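Local coordinates for periplasmic sugar-binding protein (Chloroflexus aurantiacus, PDB 4RXU), which binds beta-D-glucose between its two lobes and probably serves as the solute-binding component of an ABC-type sugar transporter, at residues K85-L90 / A110-I115; S116-I121 / V131-I136; Y272-Q277 / R291-V296. All coordinates share one frame; numbering follows the deposited sequence.

Contact 1 (K85-L90 / A110-I115)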
loop_
_atom_site.group_PDB
_atom_site.type_symbol
_atom_site.label_atom_id
_atom_site.label_comp_id
_atom_site.label_asym_id
_atom_site.label_seq_id
_atom_site.Cartn_x
_atom_site.Cartn_y
_atom_site.Cartn_z
ATOM N N LYS A 85 25.495 -15.893 -3.066
ATOM C CA LYS A 85 24.921 -17.210 -3.313
ATOM C C LYS A 85 24.629 -17.531 -4.774
ATOM O O LYS A 85 24.226 -18.647 -5.092
ATOM C CB LYS A 85 23.635 -17.339 -2.546
ATOM C CG LYS A 85 23.868 -17.417 -1.064
ATOM C CD LYS A 85 22.596 -17.875 -0.399
ATOM C CE LYS A 85 22.793 -18.013 1.094
ATOM N NZ LYS A 85 22.569 -16.688 1.728
ATOM N N GLY A 86 24.760 -16.546 -5.649
ATOM C CA GLY A 86 24.709 -16.793 -7.087
ATOM C C GLY A 86 23.382 -16.512 -7.744
ATOM O O GLY A 86 23.097 -16.992 -8.835
ATOM N N ILE A 87 22.562 -15.713 -7.091
ATOM C CA ILE A 87 21.314 -15.327 -7.736
ATOM C C ILE A 87 21.539 -14.586 -9.049
ATOM O O ILE A 87 22.496 -13.836 -9.214
ATOM C CB ILE A 87 20.326 -14.550 -6.839
ATOM C CG1 ILE A 87 20.793 -13.119 -6.521
ATOM C CG2 ILE A 87 19.956 -15.376 -5.607
ATOM C CD1 ILE A 87 19.639 -12.253 -6.038
ATOM N N LYS A 88 20.625 -14.818 -9.981
ATOM C CA LYS A 88 20.577 -14.112 -11.252
ATOM C C LYS A 88 19.436 -13.120 -11.335
ATOM O O LYS A 88 19.455 -12.234 -12.192
ATOM C CB LYS A 88 20.442 -15.114 -12.401
ATOM C CG LYS A 88 21.618 -16.081 -12.543
ATOM C CD LYS A 88 22.935 -15.339 -12.658
ATOM C CE LYS A 88 24.123 -16.287 -12.628
ATOM N NZ LYS A 88 25.195 -15.732 -11.752
ATOM N N VAL A 89 18.444 -13.272 -10.456
ATOM C CA VAL A 89 17.285 -12.363 -10.423
ATOM C C VAL A 89 16.984 -12.050 -8.970
ATOM O O VAL A 89 16.876 -12.950 -8.145
ATOM C CB VAL A 89 16.019 -12.991 -11.038
ATOM C CG1 VAL A 89 14.858 -12.004 -11.006
ATOM C CG2 VAL A 89 16.247 -13.461 -12.476
ATOM N N LEU A 90 16.823 -10.764 -8.690
ATOM C CA LEU A 90 16.452 -10.259 -7.372
ATOM C C LEU A 90 15.023 -9.735 -7.451
ATOM O O LEU A 90 14.739 -8.864 -8.279
ATOM C CB LEU A 90 17.387 -9.116 -6.967
ATOM C CG LEU A 90 17.048 -8.387 -5.663
ATOM C CD1 LEU A 90 17.178 -9.270 -4.427
ATOM C CD2 LEU A 90 17.907 -7.139 -5.578
ATOM N N ALA A 110 26.649 -6.914 -10.577
ATOM C CA ALA A 110 27.003 -8.316 -10.539
ATOM C C ALA A 110 26.234 -9.132 -11.573
ATOM O O ALA A 110 26.303 -10.358 -11.554
ATOM C CB ALA A 110 26.788 -8.871 -9.130
ATOM N N GLY A 111 25.541 -8.460 -12.492
ATOM C CA GLY A 111 24.814 -9.139 -13.546
ATOM C C GLY A 111 23.500 -9.729 -13.095
ATOM O O GLY A 111 22.992 -10.659 -13.714
ATOM N N VAL A 112 22.942 -9.149 -12.032
ATOM C CA VAL A 112 21.682 -9.613 -11.493
ATOM C C VAL A 112 20.572 -8.677 -11.941
ATOM O O VAL A 112 20.684 -7.456 -11.798
ATOM C CB VAL A 112 21.714 -9.658 -9.957
ATOM C CG1 VAL A 112 20.363 -10.124 -9.401
ATOM C CG2 VAL A 112 22.861 -10.548 -9.483
ATOM N N LYS A 113 19.492 -9.272 -12.455
ATOM C CA LYS A 113 18.312 -8.529 -12.863
ATOM C C LYS A 113 17.550 -8.113 -11.606
ATOM O O LYS A 113 17.467 -8.846 -10.623
ATOM C CB LYS A 113 17.400 -9.347 -13.779
ATOM C CG LYS A 113 18.076 -9.824 -15.033
ATOM C CD LYS A 113 18.264 -8.710 -16.011
ATOM C CE LYS A 113 18.853 -9.267 -17.292
ATOM N NZ LYS A 113 19.512 -8.152 -17.982
ATOM N N VAL A 114 16.983 -6.928 -11.672
ATOM C CA VAL A 114 16.322 -6.305 -10.530
ATOM C C VAL A 114 14.834 -6.082 -10.828
ATOM O O VAL A 114 14.454 -5.265 -11.694
ATOM C CB VAL A 114 16.970 -4.954 -10.161
ATOM C CG1 VAL A 114 16.229 -4.308 -8.991
ATOM C CG2 VAL A 114 18.415 -5.167 -9.771
ATOM N N ILE A 115 14.000 -6.837 -10.110
ATOM C CA ILE A 115 12.556 -6.691 -10.170
ATOM C C ILE A 115 12.144 -6.017 -8.856
ATOM O O ILE A 115 12.145 -6.622 -7.782
ATOM C CB ILE A 115 11.850 -8.044 -10.284
ATOM C CG1 ILE A 115 12.338 -8.808 -11.524
ATOM C CG2 ILE A 115 10.336 -7.846 -10.296
ATOM C CD1 ILE A 115 11.713 -10.180 -11.707
HETATM O O HOH W 1 20.860 -12.236 -14.628
#

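Contact 2 (S116-I121 / V131-I136). With BGC (beta-D-glucopyranose), chain C.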
loop_
_atom_site.group_PDB
_atom_site.type_symbol
_atom_site.label_atom_id
_atom_site.label_comp_id
_atom_site.label_asym_id
_atom_site.label_seq_id
_atom_site.Cartn_x
_atom_site.Cartn_y
_atom_site.Cartn_z
ATOM N N SER A 116 11.797 -4.741 -8.946
ATOM C CA SER A 116 11.261 -4.041 -7.798
ATOM C C SER A 116 9.826 -4.587 -7.598
ATOM O O SER A 116 9.101 -4.778 -8.565
ATOM C CB SER A 116 11.279 -2.542 -8.080
ATOM O OG SER A 116 11.177 -1.741 -6.917
ATOM N N TYR A 117 9.473 -4.872 -6.349
ATOM C CA TYR A 117 8.288 -5.633 -6.020
ATOM C C TYR A 117 7.415 -4.830 -5.069
ATOM O O TYR A 117 7.842 -4.474 -3.978
ATOM C CB TYR A 117 8.687 -6.942 -5.360
ATOM C CG TYR A 117 7.504 -7.822 -4.998
ATOM C CD1 TYR A 117 6.838 -8.565 -5.946
ATOM C CD2 TYR A 117 7.053 -7.878 -3.697
ATOM C CE1 TYR A 117 5.743 -9.339 -5.607
ATOM C CE2 TYR A 117 5.983 -8.674 -3.343
ATOM C CZ TYR A 117 5.324 -9.388 -4.311
ATOM O OH TYR A 117 4.246 -10.150 -3.941
ATOM N N ASP A 118 6.202 -4.549 -5.536
ATOM C CA ASP A 118 5.169 -3.780 -4.838
ATOM C C ASP A 118 5.519 -2.306 -4.720
ATOM O O ASP A 118 4.723 -1.460 -5.100
ATOM C CB ASP A 118 4.799 -4.329 -3.465
ATOM C CG ASP A 118 3.552 -3.687 -2.953
ATOM O OD1 ASP A 118 2.462 -4.163 -3.350
ATOM O OD2 ASP A 118 3.648 -2.664 -2.220
ATOM N N ARG A 119 6.676 -2.014 -4.128
ATOM C CA ARG A 119 7.186 -0.656 -3.957
ATOM C C ARG A 119 8.333 -0.453 -4.907
ATOM O O ARG A 119 9.066 -1.402 -5.228
ATOM C CB ARG A 119 7.719 -0.445 -2.542
ATOM C CG ARG A 119 6.690 -0.585 -1.464
ATOM C CD ARG A 119 7.355 -0.507 -0.108
ATOM N NE ARG A 119 6.390 -0.517 0.963
ATOM C CZ ARG A 119 6.698 -0.591 2.244
ATOM N NH1 ARG A 119 7.964 -0.716 2.618
ATOM N NH2 ARG A 119 5.736 -0.560 3.145
ATOM N N LEU A 120 8.480 0.791 -5.346
ATOM C CA LEU A 120 9.465 1.147 -6.342
ATOM C C LEU A 120 10.779 1.644 -5.728
ATOM O O LEU A 120 10.798 2.542 -4.898
ATOM C CB LEU A 120 8.859 2.242 -7.231
ATOM C CG LEU A 120 9.639 2.664 -8.475
ATOM C CD1 LEU A 120 9.947 1.481 -9.385
ATOM C CD2 LEU A 120 8.874 3.770 -9.194
ATOM N N ILE A 121 11.885 1.045 -6.159
ATOM C CA ILE A 121 13.215 1.585 -5.889
ATOM C C ILE A 121 13.414 2.817 -6.751
ATOM O O ILE A 121 13.164 2.787 -7.952
ATOM C CB ILE A 121 14.316 0.554 -6.205
ATOM C CG1 ILE A 121 14.184 -0.608 -5.218
ATOM C CG2 ILE A 121 15.688 1.202 -6.088
ATOM C CD1 ILE A 121 15.162 -1.741 -5.416
ATOM N N VAL A 131 6.945 -4.932 -10.559
ATOM C CA VAL A 131 5.727 -5.701 -10.361
ATOM C C VAL A 131 4.940 -4.987 -9.270
ATOM O O VAL A 131 5.400 -4.835 -8.151
ATOM C CB VAL A 131 6.044 -7.146 -9.930
ATOM C CG1 VAL A 131 4.785 -7.886 -9.514
ATOM C CG2 VAL A 131 6.769 -7.887 -11.044
ATOM N N THR A 132 3.748 -4.538 -9.632
ATOM C CA THR A 132 2.980 -3.631 -8.789
ATOM C C THR A 132 1.472 -3.779 -8.967
ATOM O O THR A 132 0.989 -4.209 -10.023
ATOM C CB THR A 132 3.405 -2.159 -9.072
ATOM O OG1 THR A 132 2.786 -1.256 -8.150
ATOM C CG2 THR A 132 3.028 -1.713 -10.508
ATOM N N PHE A 133 0.749 -3.386 -7.930
ATOM C CA PHE A 133 -0.660 -3.067 -8.083
ATOM C C PHE A 133 -0.813 -1.649 -8.616
ATOM O O PHE A 133 0.111 -0.830 -8.584
ATOM C CB PHE A 133 -1.398 -3.186 -6.763
ATOM C CG PHE A 133 -1.400 -4.573 -6.189
ATOM C CD1 PHE A 133 -2.113 -5.597 -6.790
ATOM C CD2 PHE A 133 -0.670 -4.852 -5.034
ATOM C CE1 PHE A 133 -2.111 -6.859 -6.243
ATOM C CE2 PHE A 133 -0.677 -6.112 -4.490
ATOM C CZ PHE A 133 -1.401 -7.108 -5.097
ATOM N N ASP A 134 -1.999 -1.328 -9.101
ATOM C CA ASP A 134 -2.279 0.040 -9.578
ATOM C C ASP A 134 -2.516 0.949 -8.361
ATOM O O ASP A 134 -3.641 1.116 -7.894
ATOM C CB ASP A 134 -3.513 0.018 -10.472
ATOM C CG ASP A 134 -3.796 1.354 -11.156
ATOM O OD1 ASP A 134 -3.297 2.413 -10.712
ATOM O OD2 ASP A 134 -4.556 1.349 -12.161
ATOM N N SER A 135 -1.443 1.519 -7.827
ATOM C CA SER A 135 -1.525 2.289 -6.580
ATOM C C SER A 135 -2.299 3.601 -6.673
ATOM O O SER A 135 -2.956 4.010 -5.698
ATOM C CB SER A 135 -0.143 2.570 -6.004
ATOM O OG SER A 135 0.509 1.370 -5.627
ATOM N N ILE A 136 -2.222 4.262 -7.825
ATOM C CA ILE A 136 -3.039 5.469 -8.017
ATOM C C ILE A 136 -4.535 5.101 -7.876
ATOM O O ILE A 136 -5.324 5.816 -7.221
ATOM C CB ILE A 136 -2.736 6.128 -9.378
ATOM C CG1 ILE A 136 -1.333 6.787 -9.372
ATOM C CG2 ILE A 136 -3.801 7.157 -9.788
ATOM C CD1 ILE A 136 -1.210 8.063 -8.555
HETATM C C2 BGC C . 1.793 -1.648 0.352
HETATM C C3 BGC C . 0.503 -1.744 1.143
HETATM C C4 BGC C . 0.831 -1.864 2.624
HETATM C C5 BGC C . 1.780 -0.751 3.072
HETATM C C6 BGC C . 2.271 -0.913 4.494
HETATM C C1 BGC C . 2.475 -0.404 0.894
HETATM O O1 BGC C . 3.576 -0.013 0.127
HETATM O O2 BGC C . 1.488 -1.531 -1.041
HETATM O O3 BGC C . -0.214 -2.885 0.681
HETATM O O4 BGC C . -0.387 -1.688 3.375
HETATM O O5 BGC C . 2.910 -0.692 2.224
HETATM O O6 BGC C . 2.778 -2.227 4.737
HETATM O O HOH W 2 1.942 -2.499 -5.479
#

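Contact 3 (Y272-Q277 / R291-V296)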
loop_
_atom_site.group_PDB
_atom_site.type_symbol
_atom_site.label_atom_id
_atom_site.label_comp_id
_atom_site.label_asym_id
_atom_site.label_seq_id
_atom_site.Cartn_x
_atom_site.Cartn_y
_atom_site.Cartn_z
ATOM N N TYR A 272 -19.007 7.430 11.183
ATOM C CA TYR A 272 -17.800 7.637 10.401
ATOM C C TYR A 272 -17.763 6.656 9.239
ATOM O O TYR A 272 -18.275 5.517 9.319
ATOM C CB TYR A 272 -16.518 7.525 11.236
ATOM C CG TYR A 272 -16.262 6.148 11.794
ATOM C CD1 TYR A 272 -15.624 5.167 11.037
ATOM C CD2 TYR A 272 -16.626 5.835 13.105
ATOM C CE1 TYR A 272 -15.408 3.893 11.553
ATOM C CE2 TYR A 272 -16.408 4.566 13.638
ATOM C CZ TYR A 272 -15.811 3.598 12.865
ATOM O OH TYR A 272 -15.611 2.348 13.410
ATOM N N PHE A 273 -17.181 7.147 8.146
ATOM C CA PHE A 273 -16.845 6.371 6.965
ATOM C C PHE A 273 -15.331 6.299 6.893
ATOM O O PHE A 273 -14.661 7.322 6.993
ATOM C CB PHE A 273 -17.428 7.046 5.725
ATOM C CG PHE A 273 -18.923 7.087 5.722
ATOM C CD1 PHE A 273 -19.612 8.138 6.321
ATOM C CD2 PHE A 273 -19.638 6.063 5.138
ATOM C CE1 PHE A 273 -20.994 8.160 6.320
ATOM C CE2 PHE A 273 -21.017 6.082 5.137
ATOM C CZ PHE A 273 -21.692 7.129 5.732
ATOM N N VAL A 274 -14.771 5.100 6.789
ATOM C CA VAL A 274 -13.319 4.940 6.810
ATOM C C VAL A 274 -12.876 3.925 5.763
ATOM O O VAL A 274 -13.493 2.866 5.560
ATOM C CB VAL A 274 -12.764 4.521 8.196
ATOM C CG1 VAL A 274 -13.267 3.145 8.628
ATOM C CG2 VAL A 274 -11.245 4.603 8.199
ATOM N N THR A 275 -11.764 4.264 5.120
ATOM C CA THR A 275 -11.196 3.500 4.025
ATOM C C THR A 275 -10.088 2.588 4.521
ATOM O O THR A 275 -9.768 2.582 5.693
ATOM C CB THR A 275 -10.658 4.445 2.931
ATOM O OG1 THR A 275 -9.586 5.229 3.451
ATOM C CG2 THR A 275 -11.742 5.331 2.424
ATOM N N GLY A 276 -9.532 1.796 3.608
ATOM C CA GLY A 276 -8.385 0.933 3.909
ATOM C C GLY A 276 -7.895 0.216 2.667
ATOM O O GLY A 276 -8.331 0.497 1.564
ATOM N N GLN A 277 -6.929 -0.673 2.852
ATOM C CA GLN A 277 -6.496 -1.566 1.790
ATOM C C GLN A 277 -5.721 -2.735 2.372
ATOM O O GLN A 277 -5.184 -2.626 3.466
ATOM C CB GLN A 277 -5.606 -0.863 0.756
ATOM C CG GLN A 277 -4.219 -0.513 1.258
ATOM C CD GLN A 277 -3.383 0.127 0.176
ATOM O OE1 GLN A 277 -3.084 -0.492 -0.848
ATOM N NE2 GLN A 277 -3.012 1.377 0.388
ATOM N N ARG A 291 -17.586 -1.774 11.315
ATOM C CA ARG A 291 -16.589 -0.925 11.999
ATOM C C ARG A 291 -15.574 -0.323 11.055
ATOM O O ARG A 291 -14.898 0.627 11.433
ATOM C CB ARG A 291 -15.848 -1.705 13.080
ATOM C CG ARG A 291 -16.750 -2.366 14.114
ATOM C CD ARG A 291 -15.989 -2.697 15.360
ATOM N NE ARG A 291 -15.703 -1.440 16.025
ATOM C CZ ARG A 291 -14.710 -1.228 16.871
ATOM N NH1 ARG A 291 -13.867 -2.193 17.195
ATOM N NH2 ARG A 291 -14.571 -0.019 17.389
ATOM N N GLN A 292 -15.491 -0.851 9.834
ATOM C CA GLN A 292 -14.673 -0.267 8.783
ATOM C C GLN A 292 -15.535 -0.317 7.540
ATOM O O GLN A 292 -16.264 -1.264 7.337
ATOM C CB GLN A 292 -13.395 -1.081 8.601
ATOM C CG GLN A 292 -12.529 -0.675 7.405
ATOM C CD GLN A 292 -11.187 -1.406 7.345
ATOM O OE1 GLN A 292 -10.631 -1.846 8.370
ATOM N NE2 GLN A 292 -10.611 -1.461 6.141
ATOM N N SER A 293 -15.479 0.707 6.713
ATOM C CA SER A 293 -16.439 0.834 5.610
ATOM C C SER A 293 -16.062 0.032 4.378
ATOM O O SER A 293 -16.898 -0.554 3.700
ATOM C CB SER A 293 -16.613 2.317 5.212
ATOM O OG SER A 293 -16.861 3.110 6.340
ATOM N N MET A 294 -14.777 0.031 4.068
ATOM C CA MET A 294 -14.288 -0.621 2.872
ATOM C C MET A 294 -12.830 -0.925 2.982
ATOM O O MET A 294 -12.122 -0.346 3.789
ATOM C CB MET A 294 -14.497 0.243 1.624
ATOM C CG MET A 294 -13.675 1.533 1.599
ATOM S SD MET A 294 -11.965 1.421 0.871
ATOM C CE MET A 294 -12.357 1.912 -0.822
ATOM N N THR A 295 -12.394 -1.841 2.126
ATOM C CA THR A 295 -10.979 -2.056 1.899
ATOM C C THR A 295 -10.752 -2.228 0.394
ATOM O O THR A 295 -11.581 -2.775 -0.326
ATOM C CB THR A 295 -10.410 -3.274 2.686
ATOM O OG1 THR A 295 -8.974 -3.278 2.640
ATOM C CG2 THR A 295 -10.946 -4.595 2.132
ATOM N N VAL A 296 -9.601 -1.772 -0.071
ATOM C CA VAL A 296 -9.164 -2.030 -1.429
ATOM C C VAL A 296 -8.420 -3.371 -1.447
ATOM O O VAL A 296 -7.388 -3.541 -0.795
ATOM C CB VAL A 296 -8.332 -0.895 -2.052
ATOM C CG1 VAL A 296 -7.907 -1.298 -3.450
ATOM C CG2 VAL A 296 -9.149 0.397 -2.100
HETATM O O HOH W 3 -16.906 1.081 15.518
#

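Contact 1 (K85-L90 / A110-I115)
Lys88, Leu90, Lys113 and Ile115 tie the two strands together through three backbone hydrogen bonds, in the alternating pattern of neighbouring parallel strands. Lys113 N donates to Lys88 O at 3.0 Å. The next two bonds are shorter: Leu90 N to Lys113 O at 2.8 Å, and Ile115 N to Leu90 O, also 2.8 Å. Lys88 O has a second donor, a water that also gives a hydrogen to Gly111 O and so bridges the two segments where the strands begin; Val112 CA adds a CA-H...O contact to the same oxygen. The alternate backbone groups turn outward: Val89 pairs with Ala32 and Gly34 of strand 29-37, Val114 with Asp128 and Tyr129. Gly86 and Gly111, both at positive phi, end the preceding helices in Schellman motifs.

Val112 packs between the two segments. Its CG1, anti to the backbone N (chi1 179°), lies 4.0 Å from Ile87 CD1 and equally near Leu90 CB, while CG2 sits 3.3 Å from Ile87 O. On the sheet face that carries Val89, Val89 CG1 meets the end of Ile115, with CD1 3.7 Å away, and Val89 packs against Ala311 and Leu314 of helix 300-315. Leu90 and Val114 point to the other face, where Ala107 touches both. This is one beta-alpha-beta crossover, strand 89-92, helix 101-109 and strand 113-117, in the Rossmann-like lobe of a periplasmic binding protein. In its chemistry, the backbone groups described here pair with adjacent strands of the sheet or, for Lys88 O and Gly111 O, with a water, while Val89, Leu90, Val112, Val114 and Ile115 give apolar contacts to the flanking helices and to one another.

Contact 2 (S116-I121 / V131-I136)
Asp118, which meets Phe133 across the contact, is the centre of a classic gamma turn (phi 70°), with a weak bond from Arg119 N back to Tyr117 O, and its side chain runs past Phe133 to the sugar. OD2 accepts a hydrogen bond from BGC O2 at 2.7 Å, while OD1 lies 3.6 Å from Phe133 CD2, with carboxylate and ring planes 73° apart. A water links the segments: it accepts from Phe133 N and donates to Asp118 O and, weakly, to OD1, which also forms a salt bridge with Arg44. Arg119, extended from CG to NE, offers the edge of its guanidinium to the glucose; NE reaches BGC O1 and NH2 the ring oxygen O5, each at 3.0 Å and 169°. Glu42 pairs with NH2, probably helping to orient the group.

The loop is braced from within: Ser116 OG donates to Arg119 O at 2.7 Å, on a lone pair in the carbonyl plane, and accepts from Ile121 N. Across the parallel strands, Val131 N bonds to Ser116 O and Asp118 N to Val131 O (2.8 Å), setting the carboxylate at the strand's C-terminal end, the usual place for ligands in this fold. Tyr117 and Val131 pack against Leu303 of helix 300-315, and Tyr117 OH bonds to Asp48. Strand 129-133 pairs on its other side with strand 332-343, then leads through the N-cap Asp134 into helix 135-148.

Contact 3 (Y272-Q277 / R291-V296)
Tyr272 OH donates to Arg291 O at 2.7 Å, and the carbonyl oxygen lies at the edge of the ring, in its plane. The hydroxyl also accepts from a water that takes the N-H of Arg291 NE, a relay through water and phenol back to the carbonyl of the same residue. Chi1 of 65° sets the Tyr272 ring between its own N and carbonyl carbon, swinging it toward segment 291-296. Ser293 makes a two-way link with Val274: its OG accepts from Val274 N at 2.9 Å, and its N donates to Val274 O at 3.2 Å. Further along, Val296 N bonds to Gly276 O at 3.1 Å.

Gln292 extends alongside Gly276, its NE2 giving a nearly straight bond (177°) to Met294 O, while Ser283 holds OE1. A CB on Gly276 would fall 2.6 Å from Gln292 NE2, too close, so the lack of a side chain lets the amide lie here. Val274 CG1 rests 3.7 Å from Gln292 CA, and Met294, bent twice, brings SD to 3.9 Å from Thr275 CB and into a weak N-H...S bond from Gly276 N. A phenylalanine in place of Tyr272 would probably leave Arg291 O without this donor and the bridging water without its acceptor. The contact joins two sheets: strand 269-274 is outermost in the four-stranded parallel one, whereas 295-298 pairs with 332-343 in the mixed one. Side-chain groups of Tyr272, Ser293 and Met294 thus supplement a sparse backbone pairing, and Gln277 OE1 accepts from Lys298, which itself hydrogen-bonds the glucose.

How the contacts relate
Contacts 1 and 2 follow one another along strand 113-117, their centres about 19 Å apart, and touch where Ile115 CG2 packs 3.6 Å from Val131 CG2. Contact 1 lies in the body of one lobe, its centre about 25 Å from the chain's centre, and contact 2 at the glucose end of the same sheet. Contact 3 lies across the chain's centre from contact 1, about 39 Å away between centres, but its nearest atoms come within about 6 Å of contact 2. The sugar lies between contacts 2 and 3: Asp118 and Arg119 bind it directly, whereas the side chain of Gln277 comes within about 4 Å of the sugar. Helix 135-148, which starts in contact 2, packs on Thr275, Gln277, Ser293 and Met294 of contact 3.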